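Local coordinates for signal transduction protein pmrD (Escherichia coli, PDB 4HN7) that interacts with phosphorylated BasR to mediate induction of BasR-activated genes, giving polymyxin resistance in some natural isolates, at residues 34-39 with 54-59; 19-24 with 44-49; 68-71 with 75-78. One frame throughout, in Å; residues are numbered along the deposited sequence.

Contact 1 of 3, residues 34-39 with 54-59; sequences VKSDFA and YCINRE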
ATOM      1  N   VAL A  34      -6.678   4.260 -12.375  1.00 56.53           N
ATOM      2  CA  VAL A  34      -6.124   3.893 -11.097  1.00 52.16           C
ATOM      3  C   VAL A  34      -4.837   4.647 -10.892  1.00 51.41           C
ATOM      4  O   VAL A  34      -4.330   5.205 -11.792  1.00 52.85           O
ATOM      5  CB  VAL A  34      -5.887   2.356 -10.937  1.00 49.99           C
ATOM      6  CG1 VAL A  34      -7.115   1.554 -11.301  1.00 46.97           C
ATOM      7  CG2 VAL A  34      -4.726   1.891 -11.764  1.00 53.96           C
ATOM      8  N   LYS A  35      -4.335   4.628  -9.678  1.00 51.50           N
ATOM      9  CA  LYS A  35      -3.093   5.211  -9.355  1.00 54.98           C
ATOM     10  C   LYS A  35      -2.347   4.214  -8.463  1.00 53.26           C
ATOM     11  O   LYS A  35      -2.909   3.722  -7.496  1.00 55.47           O
ATOM     12  CB  LYS A  35      -3.393   6.470  -8.571  1.00 62.12           C
ATOM     13  CG  LYS A  35      -2.185   7.301  -8.272  1.00 64.32           C
ATOM     14  CD  LYS A  35      -2.415   8.201  -7.066  1.00 77.10           C
ATOM     15  CE  LYS A  35      -1.357   9.302  -6.946  1.00 80.29           C
ATOM     16  NZ  LYS A  35      -0.006   8.917  -7.462  1.00 83.34           N
ATOM     17  N   SER A  36      -1.088   3.935  -8.770  1.00 53.57           N
ATOM     18  CA  SER A  36      -0.300   3.044  -7.924  1.00 56.34           C
ATOM     19  C   SER A  36       1.133   3.399  -8.035  1.00 58.04           C
ATOM     20  O   SER A  36       1.573   3.888  -9.061  1.00 62.94           O
ATOM     21  CB  SER A  36      -0.409   1.575  -8.407  1.00 58.48           C
ATOM     22  OG  SER A  36       0.321   0.685  -7.560  1.00 60.59           O
ATOM     23  N   ASP A  37       1.881   3.077  -7.005  1.00 61.67           N
ATOM     24  CA  ASP A  37       3.335   3.116  -7.093  1.00 67.80           C
ATOM     25  C   ASP A  37       3.908   1.803  -7.670  1.00 69.13           C
ATOM     26  O   ASP A  37       5.076   1.752  -8.019  1.00 76.45           O
ATOM     27  CB  ASP A  37       3.962   3.415  -5.718  1.00 74.16           C
ATOM     28  CG  ASP A  37       3.552   4.783  -5.150  1.00 77.38           C
ATOM     29  OD1 ASP A  37       3.383   5.739  -5.931  1.00 87.38           O
ATOM     30  OD2 ASP A  37       3.406   4.900  -3.915  1.00 74.02           O
ATOM     31  N   PHE A  38       3.096   0.761  -7.798  1.00 64.27           N
ATOM     32  CA  PHE A  38       3.568  -0.498  -8.333  1.00 60.12           C
ATOM     33  C   PHE A  38       2.932  -0.789  -9.634  1.00 66.07           C
ATOM     34  O   PHE A  38       1.878  -0.279  -9.947  1.00 76.00           O
ATOM     35  CB  PHE A  38       3.240  -1.625  -7.394  1.00 59.96           C
ATOM     36  CG  PHE A  38       3.751  -1.397  -6.035  1.00 60.47           C
ATOM     37  CD1 PHE A  38       3.058  -0.609  -5.174  1.00 60.04           C
ATOM     38  CD2 PHE A  38       4.950  -1.917  -5.646  1.00 64.28           C
ATOM     39  CE1 PHE A  38       3.520  -0.371  -3.906  1.00 64.35           C
ATOM     40  CE2 PHE A  38       5.437  -1.686  -4.378  1.00 65.13           C
ATOM     41  CZ  PHE A  38       4.723  -0.908  -3.504  1.00 66.48           C
ATOM     42  N   ALA A  39       3.576  -1.665 -10.383  1.00 73.89           N
ATOM     43  CA  ALA A  39       3.110  -2.006 -11.707  1.00 75.51           C
ATOM     44  C   ALA A  39       2.034  -3.056 -11.645  1.00 66.18           C
ATOM     45  O   ALA A  39       2.141  -4.058 -10.957  1.00 68.18           O
ATOM     46  CB  ALA A  39       4.264  -2.511 -12.558  1.00 85.50           C
ATOM     47  N   TYR A  54      -7.109  -1.263  -3.178  1.00 50.97           N
ATOM     48  CA  TYR A  54      -7.009  -2.634  -3.699  1.00 49.08           C
ATOM     49  C   TYR A  54      -5.567  -3.031  -3.544  1.00 46.92           C
ATOM     50  O   TYR A  54      -4.718  -2.194  -3.366  1.00 51.79           O
ATOM     51  CB  TYR A  54      -7.436  -2.690  -5.180  1.00 42.68           C
ATOM     52  CG  TYR A  54      -8.936  -2.674  -5.341  1.00 41.24           C
ATOM     53  CD1 TYR A  54      -9.620  -1.519  -5.409  1.00 49.70           C
ATOM     54  CD2 TYR A  54      -9.660  -3.819  -5.423  1.00 48.31           C
ATOM     55  CE1 TYR A  54     -11.006  -1.484  -5.538  1.00 42.91           C
ATOM     56  CE2 TYR A  54     -11.039  -3.800  -5.556  1.00 47.46           C
ATOM     57  CZ  TYR A  54     -11.698  -2.602  -5.600  1.00 47.71           C
ATOM     58  OH  TYR A  54     -13.066  -2.502  -5.722  1.00 54.02           O
ATOM     59  N   CYS A  55      -5.280  -4.313  -3.532  1.00 52.08           N
ATOM     60  CA  CYS A  55      -3.914  -4.727  -3.608  1.00 47.70           C
ATOM     61  C   CYS A  55      -3.743  -5.583  -4.854  1.00 43.90           C
ATOM     62  O   CYS A  55      -4.705  -6.063  -5.426  1.00 49.16           O
ATOM     63  CB  CYS A  55      -3.480  -5.417  -2.319  1.00 50.66           C
ATOM     64  SG  CYS A  55      -4.467  -6.796  -1.724  1.00 54.13           S
ATOM     65  N   ILE A  56      -2.503  -5.756  -5.271  1.00 48.02           N
ATOM     66  CA  ILE A  56      -2.153  -6.446  -6.499  1.00 49.33           C
ATOM     67  C   ILE A  56      -1.712  -7.843  -6.120  1.00 44.49           C
ATOM     68  O   ILE A  56      -0.782  -8.019  -5.332  1.00 44.99           O
ATOM     69  CB  ILE A  56      -1.031  -5.670  -7.254  1.00 48.84           C
ATOM     70  CG1 ILE A  56      -1.456  -4.209  -7.509  1.00 47.52           C
ATOM     71  CG2 ILE A  56      -0.692  -6.333  -8.593  1.00 48.47           C
ATOM     72  CD1 ILE A  56      -0.284  -3.251  -7.586  1.00 48.40           C
ATOM     73  N   ASN A  57      -2.390  -8.845  -6.651  1.00 47.96           N
ATOM     74  CA  ASN A  57      -1.981 -10.272  -6.451  1.00 43.18           C
ATOM     75  C   ASN A  57      -1.862 -10.599  -4.960  1.00 46.21           C
ATOM     76  O   ASN A  57      -0.937 -11.264  -4.476  1.00 50.31           O
ATOM     77  CB  ASN A  57      -0.669 -10.554  -7.145  1.00 43.96           C
ATOM     78  CG  ASN A  57      -0.761 -10.445  -8.620  1.00 43.45           C
ATOM     79  OD1 ASN A  57      -1.804 -10.685  -9.226  1.00 45.68           O
ATOM     80  ND2 ASN A  57       0.332 -10.058  -9.217  1.00 43.58           N
ATOM     81  N   ARG A  58      -2.828 -10.078  -4.238  1.00 53.48           N
ATOM     82  CA  ARG A  58      -3.012 -10.325  -2.861  1.00 49.86           C
ATOM     83  C   ARG A  58      -1.839  -9.904  -2.035  1.00 54.90           C
ATOM     84  O   ARG A  58      -1.722 -10.331  -0.907  1.00 64.05           O
ATOM     85  CB  ARG A  58      -3.409 -11.769  -2.674  1.00 58.32           C
ATOM     86  CG  ARG A  58      -4.914 -11.898  -2.541  1.00 66.12           C
ATOM     87  CD  ARG A  58      -5.517 -13.173  -3.076  1.00 71.07           C
ATOM     88  NE  ARG A  58      -6.198 -13.886  -1.984  1.00 88.43           N
ATOM     89  CZ  ARG A  58      -7.318 -13.505  -1.380  1.00 89.17           C
ATOM     90  NH1 ARG A  58      -7.957 -12.397  -1.757  1.00 85.82           N
ATOM     91  NH2 ARG A  58      -7.803 -14.260  -0.390  1.00101.02           N
ATOM     92  N   GLU A  59      -1.007  -9.009  -2.564  1.00 55.79           N
ATOM     93  CA  GLU A  59       0.064  -8.399  -1.794  1.00 55.55           C
ATOM     94  C   GLU A  59      -0.378  -7.100  -1.180  1.00 52.51           C
ATOM     95  O   GLU A  59      -0.334  -6.101  -1.837  1.00 53.05           O
ATOM     96  CB  GLU A  59       1.221  -8.090  -2.701  1.00 63.20           C
ATOM     97  CG  GLU A  59       1.883  -9.327  -3.209  1.00 72.97           C
ATOM     98  CD  GLU A  59       3.141  -8.995  -3.925  1.00 87.45           C
ATOM     99  OE1 GLU A  59       3.136  -9.096  -5.183  1.00110.99           O
ATOM    100  OE2 GLU A  59       4.094  -8.588  -3.215  1.00100.37           O
TER

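Contact 2 of 3, residues 19-24 with 44-49; sequences LMLCDA and DLLSPL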
ATOM      1  N   LEU A  19      -7.258   0.836 -16.941  1.00 58.40           N
ATOM      2  CA  LEU A  19      -7.284  -0.610 -16.894  1.00 49.59           C
ATOM      3  C   LEU A  19      -8.629  -1.109 -17.319  1.00 46.12           C
ATOM      4  O   LEU A  19      -9.620  -0.560 -16.966  1.00 55.30           O
ATOM      5  CB  LEU A  19      -7.015  -1.104 -15.473  1.00 48.55           C
ATOM      6  CG  LEU A  19      -5.706  -0.773 -14.791  1.00 45.32           C
ATOM      7  CD1 LEU A  19      -5.823  -1.342 -13.404  1.00 45.77           C
ATOM      8  CD2 LEU A  19      -4.443  -1.300 -15.467  1.00 45.36           C
ATOM      9  N   MET A  20      -8.654  -2.156 -18.094  1.00 49.08           N
ATOM     10  CA  MET A  20      -9.853  -2.847 -18.324  1.00 54.65           C
ATOM     11  C   MET A  20      -9.763  -4.028 -17.355  1.00 52.08           C
ATOM     12  O   MET A  20      -8.740  -4.639 -17.211  1.00 52.95           O
ATOM     13  CB  MET A  20      -9.938  -3.268 -19.787  1.00 56.82           C
ATOM     14  CG  MET A  20     -11.349  -3.531 -20.294  1.00 64.61           C
ATOM     15  SD  MET A  20     -11.963  -5.223 -20.109  1.00 82.81           S
ATOM     16  CE  MET A  20     -11.647  -5.854 -21.753  1.00 81.02           C
ATOM     17  N   LEU A  21     -10.834  -4.277 -16.636  1.00 52.84           N
ATOM     18  CA  LEU A  21     -10.869  -5.229 -15.544  1.00 51.98           C
ATOM     19  C   LEU A  21     -12.081  -6.087 -15.771  1.00 47.87           C
ATOM     20  O   LEU A  21     -13.035  -5.625 -16.289  1.00 57.12           O
ATOM     21  CB  LEU A  21     -11.072  -4.486 -14.247  1.00 50.22           C
ATOM     22  CG  LEU A  21     -10.054  -3.474 -13.807  1.00 50.61           C
ATOM     23  CD1 LEU A  21     -10.717  -2.724 -12.680  1.00 51.32           C
ATOM     24  CD2 LEU A  21      -8.745  -4.128 -13.358  1.00 48.96           C
ATOM     25  N   CYS A  22     -12.070  -7.350 -15.453  1.00 48.37           N
ATOM     26  CA  CYS A  22     -13.331  -8.014 -15.402  1.00 54.50           C
ATOM     27  C   CYS A  22     -13.403  -8.882 -14.148  1.00 53.42           C
ATOM     28  O   CYS A  22     -12.384  -9.349 -13.683  1.00 58.91           O
ATOM     29  CB  CYS A  22     -13.580  -8.774 -16.666  1.00 56.93           C
ATOM     30  SG  CYS A  22     -12.853 -10.394 -16.622  1.00 73.00           S
ATOM     31  N   ASP A  23     -14.609  -9.020 -13.592  1.00 59.34           N
ATOM     32  CA  ASP A  23     -14.911  -9.869 -12.443  1.00 63.76           C
ATOM     33  C   ASP A  23     -14.704 -11.394 -12.783  1.00 72.69           C
ATOM     34  O   ASP A  23     -14.673 -11.768 -13.945  1.00 80.07           O
ATOM     35  CB  ASP A  23     -16.297  -9.442 -11.816  1.00 58.56           C
ATOM     36  CG  ASP A  23     -17.496 -10.272 -12.263  1.00 68.56           C
ATOM     37  OD1 ASP A  23     -18.376 -10.548 -11.405  1.00 79.81           O
ATOM     38  OD2 ASP A  23     -17.617 -10.655 -13.451  1.00 80.97           O
ATOM     39  N   ALA A  24     -14.466 -12.250 -11.772  1.00 89.67           N
ATOM     40  CA  ALA A  24     -14.389 -13.730 -11.932  1.00 73.06           C
ATOM     41  C   ALA A  24     -15.750 -14.275 -12.219  1.00 76.38           C
ATOM     42  O   ALA A  24     -16.620 -14.351 -11.359  1.00 86.17           O
ATOM     43  CB  ALA A  24     -13.904 -14.364 -10.664  1.00 88.87           C
ATOM     44  N   ASP A  44      -2.869  -9.696 -13.767  1.00 47.67           N
ATOM     45  CA  ASP A  44      -2.936  -9.400 -12.344  1.00 44.44           C
ATOM     46  C   ASP A  44      -4.358  -9.423 -11.744  1.00 44.23           C
ATOM     47  O   ASP A  44      -5.390  -9.206 -12.392  1.00 40.66           O
ATOM     48  CB  ASP A  44      -2.238  -8.104 -12.021  1.00 50.41           C
ATOM     49  CG  ASP A  44      -0.717  -8.212 -12.175  1.00 65.26           C
ATOM     50  OD1 ASP A  44       0.024  -7.219 -11.961  1.00 78.15           O
ATOM     51  OD2 ASP A  44      -0.245  -9.309 -12.522  1.00 71.47           O
ATOM     52  N   LEU A  45      -4.378  -9.801 -10.477  1.00 43.09           N
ATOM     53  CA  LEU A  45      -5.562  -9.813  -9.679  1.00 45.85           C
ATOM     54  C   LEU A  45      -5.502  -8.563  -8.787  1.00 49.43           C
ATOM     55  O   LEU A  45      -4.496  -8.308  -8.131  1.00 48.39           O
ATOM     56  CB  LEU A  45      -5.548 -11.039  -8.775  1.00 45.23           C
ATOM     57  CG  LEU A  45      -6.651 -11.253  -7.749  1.00 44.35           C
ATOM     58  CD1 LEU A  45      -7.862 -11.740  -8.446  1.00 44.72           C
ATOM     59  CD2 LEU A  45      -6.236 -12.273  -6.725  1.00 44.79           C
ATOM     60  N   LEU A  46      -6.610  -7.832  -8.722  1.00 51.15           N
ATOM     61  CA  LEU A  46      -6.788  -6.766  -7.724  1.00 51.73           C
ATOM     62  C   LEU A  46      -7.837  -7.134  -6.705  1.00 48.36           C
ATOM     63  O   LEU A  46      -8.951  -7.405  -7.078  1.00 56.49           O
ATOM     64  CB  LEU A  46      -7.238  -5.488  -8.400  1.00 50.33           C
ATOM     65  CG  LEU A  46      -6.249  -4.984  -9.423  1.00 51.53           C
ATOM     66  CD1 LEU A  46      -6.988  -3.961 -10.221  1.00 58.56           C
ATOM     67  CD2 LEU A  46      -5.027  -4.389  -8.770  1.00 51.63           C
ATOM     68  N   SER A  47      -7.499  -7.113  -5.427  1.00 49.01           N
ATOM     69  CA  SER A  47      -8.409  -7.578  -4.408  1.00 47.76           C
ATOM     70  C   SER A  47      -8.677  -6.422  -3.507  1.00 49.03           C
ATOM     71  O   SER A  47      -7.753  -5.725  -3.136  1.00 53.63           O
ATOM     72  CB  SER A  47      -7.740  -8.692  -3.642  1.00 47.83           C
ATOM     73  OG  SER A  47      -6.537  -9.071  -4.344  1.00 67.69           O
ATOM     74  N   PRO A  48      -9.940  -6.216  -3.128  1.00 50.23           N
ATOM     75  CA  PRO A  48     -10.329  -5.136  -2.230  1.00 52.17           C
ATOM     76  C   PRO A  48      -9.652  -5.198  -0.899  1.00 50.50           C
ATOM     77  O   PRO A  48      -9.575  -6.260  -0.350  1.00 56.38           O
ATOM     78  CB  PRO A  48     -11.802  -5.372  -2.022  1.00 49.89           C
ATOM     79  CG  PRO A  48     -11.974  -6.798  -2.305  1.00 52.84           C
ATOM     80  CD  PRO A  48     -11.056  -7.112  -3.412  1.00 52.73           C
ATOM     81  N   LEU A  49      -9.124  -4.073  -0.432  1.00 51.60           N
ATOM     82  CA  LEU A  49      -8.737  -3.856   0.979  1.00 56.15           C
ATOM     83  C   LEU A  49      -9.778  -3.010   1.743  1.00 64.14           C
ATOM     84  O   LEU A  49     -10.269  -3.361   2.818  1.00 74.27           O
ATOM     85  CB  LEU A  49      -7.415  -3.080   1.076  1.00 50.67           C
ATOM     86  CG  LEU A  49      -6.155  -3.854   0.738  1.00 52.91           C
ATOM     87  CD1 LEU A  49      -4.931  -2.969   0.720  1.00 49.96           C
ATOM     88  CD2 LEU A  49      -5.977  -4.960   1.750  1.00 59.38           C
TER

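Contact 3 of 3, residues 68-71 with 75-78; sequences SASS and DEWE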
ATOM      1  N   SER A  68     -11.245   6.447 -10.732  1.00 63.29           N
ATOM      2  CA  SER A  68     -12.605   6.449 -11.275  1.00 57.72           C
ATOM      3  C   SER A  68     -12.810   5.206 -12.081  1.00 54.46           C
ATOM      4  O   SER A  68     -11.828   4.587 -12.502  1.00 55.45           O
ATOM      5  CB  SER A  68     -12.871   7.657 -12.176  1.00 67.82           C
ATOM      6  OG  SER A  68     -12.439   7.431 -13.509  1.00 79.20           O
ATOM      7  N   ALA A  69     -14.088   4.879 -12.308  1.00 52.72           N
ATOM      8  CA  ALA A  69     -14.522   3.725 -13.086  1.00 51.63           C
ATOM      9  C   ALA A  69     -15.816   3.882 -13.867  1.00 51.07           C
ATOM     10  O   ALA A  69     -16.705   4.624 -13.493  1.00 57.18           O
ATOM     11  CB  ALA A  69     -14.667   2.532 -12.183  1.00 55.49           C
ATOM     12  N   SER A  70     -15.909   3.096 -14.925  1.00 48.53           N
ATOM     13  CA  SER A  70     -17.064   3.069 -15.772  1.00 54.24           C
ATOM     14  C   SER A  70     -17.187   1.678 -16.239  1.00 51.23           C
ATOM     15  O   SER A  70     -16.249   0.946 -16.140  1.00 61.16           O
ATOM     16  CB  SER A  70     -16.797   3.941 -16.974  1.00 60.22           C
ATOM     17  OG  SER A  70     -15.602   4.658 -16.770  1.00 71.21           O
ATOM     18  N   SER A  71     -18.321   1.281 -16.746  1.00 49.43           N
ATOM     19  CA  SER A  71     -18.367  -0.029 -17.336  1.00 54.91           C
ATOM     20  C   SER A  71     -17.746   0.092 -18.711  1.00 59.56           C
ATOM     21  O   SER A  71     -17.553   1.201 -19.220  1.00 59.21           O
ATOM     22  CB  SER A  71     -19.771  -0.641 -17.370  1.00 59.80           C
ATOM     23  OG  SER A  71     -20.594   0.044 -18.275  1.00 76.38           O
ATOM     24  N   ASP A  75     -15.435   1.775 -27.428  1.00 86.78           N
ATOM     25  CA  ASP A  75     -15.111   3.189 -27.701  1.00 97.86           C
ATOM     26  C   ASP A  75     -14.555   3.915 -26.474  1.00 94.66           C
ATOM     27  O   ASP A  75     -13.548   4.617 -26.565  1.00103.33           O
ATOM     28  CB  ASP A  75     -16.353   3.954 -28.239  1.00117.60           C
ATOM     29  CG  ASP A  75     -16.476   3.928 -29.794  1.00120.71           C
ATOM     30  OD1 ASP A  75     -16.826   2.858 -30.379  1.00109.78           O
ATOM     31  OD2 ASP A  75     -16.242   5.005 -30.414  1.00121.28           O
ATOM     32  N   GLU A  76     -15.243   3.745 -25.342  1.00 99.43           N
ATOM     33  CA  GLU A  76     -14.850   4.294 -24.032  1.00 83.83           C
ATOM     34  C   GLU A  76     -13.453   3.895 -23.622  1.00 72.90           C
ATOM     35  O   GLU A  76     -12.781   4.637 -22.919  1.00 71.17           O
ATOM     36  CB  GLU A  76     -15.835   3.846 -22.947  1.00 92.02           C
ATOM     37  CG  GLU A  76     -15.491   4.220 -21.508  1.00100.45           C
ATOM     38  CD  GLU A  76     -15.519   5.705 -21.221  1.00105.02           C
ATOM     39  OE1 GLU A  76     -15.540   6.506 -22.172  1.00106.22           O
ATOM     40  OE2 GLU A  76     -15.510   6.072 -20.030  1.00110.40           O
ATOM     41  N   TRP A  77     -13.008   2.718 -24.034  1.00 71.90           N
ATOM     42  CA  TRP A  77     -11.628   2.381 -23.787  1.00 74.01           C
ATOM     43  C   TRP A  77     -10.773   3.363 -24.601  1.00 78.17           C
ATOM     44  O   TRP A  77      -9.906   4.015 -24.041  1.00 82.82           O
ATOM     45  CB  TRP A  77     -11.292   0.871 -23.988  1.00 70.93           C
ATOM     46  CG  TRP A  77     -10.191   0.475 -23.052  1.00 74.03           C
ATOM     47  CD1 TRP A  77     -10.168   0.594 -21.663  1.00 78.76           C
ATOM     48  CD2 TRP A  77      -8.939   0.004 -23.414  1.00 72.85           C
ATOM     49  NE1 TRP A  77      -8.957   0.214 -21.163  1.00 72.19           N
ATOM     50  CE2 TRP A  77      -8.179  -0.151 -22.219  1.00 75.78           C
ATOM     51  CE3 TRP A  77      -8.367  -0.309 -24.622  1.00 80.78           C
ATOM     52  CZ2 TRP A  77      -6.906  -0.610 -22.223  1.00 84.21           C
ATOM     53  CZ3 TRP A  77      -7.080  -0.765 -24.634  1.00101.86           C
ATOM     54  CH2 TRP A  77      -6.360  -0.923 -23.439  1.00103.97           C
ATOM     55  N   GLU A  78     -11.053   3.568 -25.886  1.00 94.12           N
ATOM     56  CA  GLU A  78     -10.245   4.543 -26.630  1.00 94.09           C
ATOM     57  C   GLU A  78     -10.480   5.979 -26.184  1.00 85.65           C
ATOM     58  O   GLU A  78      -9.531   6.720 -26.026  1.00 99.69           O
ATOM     59  CB  GLU A  78     -10.350   4.411 -28.141  1.00108.87           C
ATOM     60  CG  GLU A  78      -9.119   4.998 -28.864  1.00129.96           C
ATOM     61  CD  GLU A  78      -7.765   4.787 -28.137  1.00139.38           C
ATOM     62  OE1 GLU A  78      -7.474   3.656 -27.682  1.00148.23           O
ATOM     63  OE2 GLU A  78      -6.968   5.755 -28.021  1.00142.15           O
TER

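Contact 1 of 3, residues 34-39 with 54-59
I56 reaches S36 and F38 in a small, partly buried, mainly apolar contact at one end of the PmrD barrel, where strand 29-35 runs out into a loop and strand 53-56 enters a turn. A single methyl does the touching: I56 CD1 lies 3.9 Å from F38 CB and 4.0 Å from S36 OG, with the carbonyl oxygen A39 O a little farther off. CG1 of I56 stands anti to the carbonyl carbon (chi1 -55°), and the nearly extended second torsion carries CD1 across to the bend. F38 offers its CB, while its ring leads away from I56 and stacks with H62. The bend itself is an ST turn: S36 OG, anti to the backbone N (chi1 -178°), accepts from F38 N at 2.8 Å with an N-H...O angle of 160°. The same hydroxyl is hydrogen-bonded to T63 O, so this buried polar atom is gripped twice beside the methyl. On the other segment, a type I' turn from I56 to E59 is closed by E59 N to I56 O at 2.9 Å. Strand 63-71 lies between the two strands in the sheet, V64 touching both S36 and I56; L46 of strand 45-50 also packs on I56.

Contact 2 of 3, residues 19-24 with 44-49
L21 and L46 meet in the buried interior with their side chains crossed at about a right angle, each sending one terminal methyl toward the other strand. The close approach is L21 CD2 to L46 CD1 at 3.6 Å, a van der Waals contact between methyls, while the CA atoms of L21 and L46 are 9.0 Å apart. In both leucines CG is anti to the carbonyl carbon and beside the backbone N (chi1 -61° in L21, -60° in L46). The extended branch, CD1, makes the touch in L46, whereas L21 uses its other branch, CD2. L19, two residues before L21 and directed to the same interior, adds a looser touch: its CD1 is 4.3 Å from L46 CD1. The CD1 of L46 thus faces two methyls of strand 16-23, L19 CD1 and L21 CD2. I56 on the adjoining strand 53-56 also packs on L46. Around the leucines, V5 of strand 3-9 and A32 of strand 29-35 lie against L21, and S8 of strand 3-9, V34 and V40 against L19. Strands 16-23 and 45-50 are not neighbours in the sheet order, so the leucines meet through the interior instead of along an edge. Inward-pointing aliphatic side chains packed in this way between non-adjacent strands fill the interior of the six-stranded, closed antiparallel beta-barrel.

Contact 3 of 3, residues 68-71 with 75-78
The last residues of strand 63-71 run extended past the first turn of helix 74-84, with the nearest CA atoms, those of S70 and E76, 8.6 Å apart. This is a strand-to-helix connection on the surface of the beta-barrel: the chain leaves the sheet at S71, and after two intervening residues the C-terminal helix begins and lies against the barrel wall. S70 points its CB toward the helix, and E76 points its own back toward the strand, whereas the CB atoms of S71 and A69 are directed away. E76 carries the contact from the helix side. Its CG is anti to the backbone N (chi1 174°), and a bend at the second torsion (chi2 66°) folds the carboxylate over to S70. Between OE2 of E76 and OG of S70 the separation is 3.6 Å, a loose polar approach, and E76 CG passes 4.3 Å from the carbonyl oxygen S71 O. The other carboxylate oxygen, OE1, faces R79 in a long, weak ion pair. The backbone N of E76 is hydrogen-bonded to S73 OG near the start of the helix, and I31 of strand 29-35 packs against both E76 and W77. Farther along, a disulfide between C81 and C9 ties the helix to strand 3-9. Besides the hydroxyl, E76 OE2 also borders the beta carbon of S70, with CB and OE2 3.9 Å apart.

Overall arrangement
Contacts 1 and 2 are neighbours, their centres about 10 Å apart, and segments 54-59 and 44-49 are joined directly by the probable hydrogen bonds N57 N to L45 O (2.6 Å) and C55 N to S47 O (2.9 Å). The segments of these two contacts alternate along the chain. Contact 3 follows in series at the surface. It lies about 19 Å from contact 1, centre to centre, beyond the centre of the chain, and about 15 Å from contact 2. Strand 16-23 links the latter two, since W77 NE1 of the helix packs 3.9 Å from M20 CB, outside the leucine core.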